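Local atomic coordinates of sensor histidine kinase CitA (Klebsiella pneumoniae, PDB entry 1P0Z), a protein that senses citrate through its periplasmic domain and, as a histidine kinase, probably activates CitB by phosphorylation to induce the citrate-fermentation genes. Residues R103-I108 / I118-Y123. Residues are numbered along the deposited sequence; the frame is centred on the assembly and turned at random. Where two conformers were deposited one is given.
With NA (sodium ion), chain L; OMO (Mo(VI)(=O)(oh)2 cluster), chain N; FLC (citrate anion), chain K.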
ATOM      1  N   ARG A 103       1.932   7.657   3.630  1.00 17.26           N
ATOM      2  CA  ARG A 103       1.397   6.369   3.184  1.00 16.27           C
ATOM      3  C   ARG A 103       0.151   6.031   3.945  1.00 17.83           C
ATOM      4  O   ARG A 103       0.093   6.296   5.145  1.00 19.07           O
ATOM      5  CB  ARG A 103       2.359   5.204   3.507  1.00 16.42           C
ATOM      6  CG  ARG A 103       3.747   5.335   2.892  1.00 17.08           C
ATOM      7  CD  ARG A 103       4.807   5.952   3.925  1.00 16.45           C
ATOM      8  NE  ARG A 103       6.034   5.953   3.132  1.00 16.49           N
ATOM      9  CZ  ARG A 103       6.870   4.908   3.031  1.00 15.58           C
ATOM     10  NH1 ARG A 103       6.653   3.813   3.738  1.00 16.56           N
ATOM     11  NH2 ARG A 103       7.848   4.929   2.090  1.00 16.59           N
ATOM     12  N   GLY A 104      -0.824   5.479   3.251  1.00 16.51           N
ATOM     13  CA  GLY A 104      -1.983   4.932   3.954  1.00 17.27           C
ATOM     14  C   GLY A 104      -1.716   3.424   3.828  1.00 17.29           C
ATOM     15  O   GLY A 104      -1.495   2.939   2.718  1.00 16.92           O
ATOM     16  N   LYS A 105      -1.730   2.690   4.951  1.00 16.48           N
ATOM     17  CA  LYS A 105      -1.441   1.256   4.960  1.00 16.71           C
ATOM     18  C   LYS A 105      -2.595   0.499   5.541  1.00 16.41           C
ATOM     19  O   LYS A 105      -3.235   0.975   6.473  1.00 16.74           O
ATOM     20  CB  LYS A 105      -0.230   0.970   5.829  1.00 18.78           C
ATOM     21  CG  LYS A 105       1.029   1.829   5.484  1.00 21.13           C
ATOM     22  CD  LYS A 105       2.215   0.910   5.211  1.00 22.18           C
ATOM     23  CE  LYS A 105       3.480   1.678   5.211  1.00 22.78           C
ATOM     24  NZ  LYS A 105       4.574   0.740   4.848  1.00 22.85           N
ATOM     25  N   SER A 106      -2.876  -0.679   4.966  1.00 15.48           N
ATOM     26  CA  SER A 106      -3.981  -1.492   5.516  1.00 16.23           C
ATOM     27  C   SER A 106      -3.648  -2.942   5.168  1.00 17.49           C
ATOM     28  O   SER A 106      -3.150  -3.232   4.068  1.00 17.79           O
ATOM     29  CB  SER A 106      -5.310  -1.083   4.838  1.00 17.40           C
ATOM     30  OG  SER A 106      -6.402  -1.772   5.460  1.00 16.74           O
ATOM     31  N   PRO A 107      -3.969  -3.887   6.075  1.00 16.91           N
ATOM     32  CA  PRO A 107      -3.658  -5.292   5.776  1.00 18.15           C
ATOM     33  C   PRO A 107      -4.661  -5.863   4.783  1.00 18.12           C
ATOM     34  O   PRO A 107      -5.797  -5.362   4.662  1.00 18.21           O
ATOM     35  CB  PRO A 107      -3.842  -5.993   7.137  1.00 18.59           C
ATOM     36  CG  PRO A 107      -4.916  -5.162   7.835  1.00 19.45           C
ATOM     37  CD  PRO A 107      -4.546  -3.711   7.417  1.00 18.23           C
ATOM     38  N   ILE A 108      -4.229  -6.847   4.017  0.66 18.14           N
ATOM     39  CA  ILE A 108      -5.129  -7.591   3.123  0.66 18.09           C
ATOM     40  C   ILE A 108      -5.372  -8.850   3.981  0.66 19.53           C
ATOM     41  O   ILE A 108      -4.412  -9.477   4.433  0.66 17.33           O
ATOM     42  CB  ILE A 108      -4.432  -8.032   1.827  0.66 18.17           C
ATOM     43  CG1 ILE A 108      -3.802  -6.832   1.113  0.66 16.76           C
ATOM     44  CG2 ILE A 108      -5.450  -8.740   0.933  0.66 17.71           C
ATOM     45  CD1 ILE A 108      -2.970  -7.229  -0.127  0.66 13.68           C
ATOM     46  N   ILE A 118      -0.319  -6.734   2.595  1.00 18.11           N
ATOM     47  CA  ILE A 118      -0.495  -5.319   2.940  1.00 18.16           C
ATOM     48  C   ILE A 118      -0.610  -4.474   1.659  1.00 18.15           C
ATOM     49  O   ILE A 118      -0.024  -4.781   0.627  1.00 17.84           O
ATOM     50  CB  ILE A 118       0.741  -4.841   3.771  1.00 18.48           C
ATOM     51  CG1 ILE A 118       0.605  -3.370   4.185  1.00 18.59           C
ATOM     52  CG2 ILE A 118       2.048  -5.081   2.967  1.00 19.01           C
ATOM     53  CD1 ILE A 118       1.748  -2.914   5.179  1.00 20.04           C
ATOM     54  N   VAL A 119      -1.375  -3.396   1.748  1.00 17.49           N
ATOM     55  CA  VAL A 119      -1.456  -2.435   0.640  1.00 16.31           C
ATOM     56  C   VAL A 119      -1.006  -1.090   1.226  1.00 16.09           C
ATOM     57  O   VAL A 119      -1.404  -0.726   2.332  1.00 16.50           O
ATOM     58  CB  VAL A 119      -2.900  -2.246   0.126  1.00 17.12           C
ATOM     59  CG1 VAL A 119      -2.956  -1.074  -0.886  1.00 17.26           C
ATOM     60  CG2 VAL A 119      -3.389  -3.549  -0.532  1.00 18.19           C
ATOM     61  N   SER A 120      -0.153  -0.401   0.474  1.00 15.46           N
ATOM     62  CA  SER A 120       0.340   0.917   0.898  1.00 16.57           C
ATOM     63  C   SER A 120       0.081   1.859  -0.273  1.00 16.62           C
ATOM     64  O   SER A 120       0.546   1.602  -1.389  1.00 17.68           O
ATOM     65  CB  SER A 120       1.855   0.849   1.173  1.00 16.85           C
ATOM     66  OG  SER A 120       2.348   2.159   1.508  1.00 17.80           O
ATOM     67  N   VAL A 121      -0.662   2.936  -0.017  1.00 15.86           N
ATOM     68  CA  VAL A 121      -0.928   3.928  -1.055  1.00 16.73           C
ATOM     69  C   VAL A 121      -0.144   5.161  -0.612  1.00 16.37           C
ATOM     70  O   VAL A 121      -0.339   5.662   0.486  1.00 16.91           O
ATOM     71  CB  VAL A 121      -2.433   4.241  -1.137  1.00 16.07           C
ATOM     72  CG1 VAL A 121      -2.680   5.421  -2.042  1.00 17.58           C
ATOM     73  CG2 VAL A 121      -3.187   2.964  -1.618  1.00 18.33           C
ATOM     74  N   GLY A 122       0.715   5.657  -1.481  1.00 16.07           N
ATOM     75  CA  GLY A 122       1.573   6.758  -1.069  1.00 15.89           C
ATOM     76  C   GLY A 122       1.544   8.003  -1.931  1.00 17.14           C
ATOM     77  O   GLY A 122       1.311   7.941  -3.141  1.00 16.40           O
ATOM     78  N   TYR A 123       1.774   9.132  -1.248  1.00 16.53           N
ATOM     79  CA  TYR A 123       1.836  10.452  -1.902  1.00 16.93           C
ATOM     80  C   TYR A 123       3.169  11.100  -1.535  1.00 17.29           C
ATOM     81  O   TYR A 123       3.418  11.388  -0.370  1.00 18.33           O
ATOM     82  CB  TYR A 123       0.719  11.376  -1.413  1.00 16.95           C
ATOM     83  CG  TYR A 123      -0.658  11.013  -1.924  1.00 18.59           C
ATOM     84  CD1 TYR A 123      -1.362   9.935  -1.386  1.00 18.97           C
ATOM     85  CD2 TYR A 123      -1.257  11.766  -2.930  1.00 19.05           C
ATOM     86  CE1 TYR A 123      -2.659   9.609  -1.840  1.00 19.64           C
ATOM     87  CE2 TYR A 123      -2.546  11.458  -3.405  1.00 18.84           C
ATOM     88  CZ  TYR A 123      -3.233  10.368  -2.847  1.00 20.27           C
ATOM     89  OH  TYR A 123      -4.465  10.062  -3.351  1.00 19.64           O
TER
HETATM   90 NA    NA L1633      -7.585  -3.820   4.972  1.00 19.11          NA
HETATM   91  OM1 OMO N1631      10.900   1.340   1.658  1.00 17.82           O
HETATM   92 MO   OMO N1631       9.112   1.081   2.176  1.00 19.30          MO
HETATM   93  OR1 OMO N1631       9.032   2.157   3.505  1.00 18.14           O
HETATM   94  OM2 OMO N1631       9.253  -0.486   2.929  1.00 18.58           O
HETATM   95  CAC FLC K1632       8.846   3.347  -2.019  1.00 17.29           C
HETATM   96  CA  FLC K1632       7.429   3.061  -1.451  1.00 16.40           C
HETATM   97  CB  FLC K1632       7.464   2.069  -0.191  1.00 18.05           C
HETATM   98  CBC FLC K1632       7.903   0.599  -0.537  1.00 19.26           C
HETATM   99  CG  FLC K1632       6.046   2.111   0.556  1.00 16.42           C
HETATM  100  CGC FLC K1632       5.876   1.244   1.824  1.00 19.26           C
HETATM  101  OA1 FLC K1632       9.499   2.433  -2.492  1.00 19.53           O
HETATM  102  OA2 FLC K1632       9.231   4.509  -1.869  1.00 18.55           O
HETATM  103  OB1 FLC K1632       7.374   0.018  -1.487  1.00 18.73           O
HETATM  104  OB2 FLC K1632       8.739   0.055   0.222  1.00 20.79           O
HETATM  105  OG1 FLC K1632       6.904   0.736   2.401  1.00 17.49           O
HETATM  106  OG2 FLC K1632       4.739   1.077   2.201  1.00 18.57           O
HETATM  107  OHB FLC K1632       8.391   2.523   0.806  1.00 20.21           O
HETATM  108  O   HOH W   1      -8.220  -3.645   7.395  1.00 22.98           O
HETATM  109  O   HOH W   2      -8.876  -5.931   5.170  1.00 24.93           O
HETATM  110  O   HOH W   3      -9.675  -2.818   4.462  1.00 20.21           O
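Segments 103-108 and 118-123 lie on the two arms, strands 101-109 and 115-124, of a buried antiparallel beta hairpin inside the five-stranded sheet of the periplasmic domain, with strand 52-57 beside the second arm and strand 90-96 beside the first. Gly104 pairs with Val121 and Ser106 with Val119 through two reciprocal bonds each; Gly104 N reaches Val121 O at 2.8 Å, and Val119 N reaches Ser106 O at 2.9 Å. At the non-hydrogen-bonded pair between them, Lys105 and Ser120 send their side chains to one face, where citrate is bound. This is the ligand-binding face of an extracellular PAS (Cache) fold. One citrate carboxylate oxygen, OG2, takes bonds from Lys105 NZ and Ser120 OG, both at 2.7 Å; chi1 of 176° turns the serine hydroxyl to it. Ser120 OG also touches Arg103 CB at 3.6 Å. A bend at chi2 (97°) carries the Arg103 guanidinium to the molybdenum-citrate complex: NH1 donates to OR1 of the molybdenum group at 2.9 Å, while NH2 bonds weakly to citrate OHB. Asp79 forms salt bridges with both Arg103 and Lys105, probably balancing their charge. Ile118 CD1 lies 3.9 Å from Lys105 CD, flanking the lysine chain. Val119 and Ser106 point to the opposite face. Ile108 CG1 reaches Val119 CG2 at 3.7 Å, side chains crossing at about a right angle; Leu25 of helix 23-30 touches both. Ser106 OG, also hydrogen-bonded to Ser89 OG, binds sodium with backbone Pro107 O, Ser20 OG and three waters.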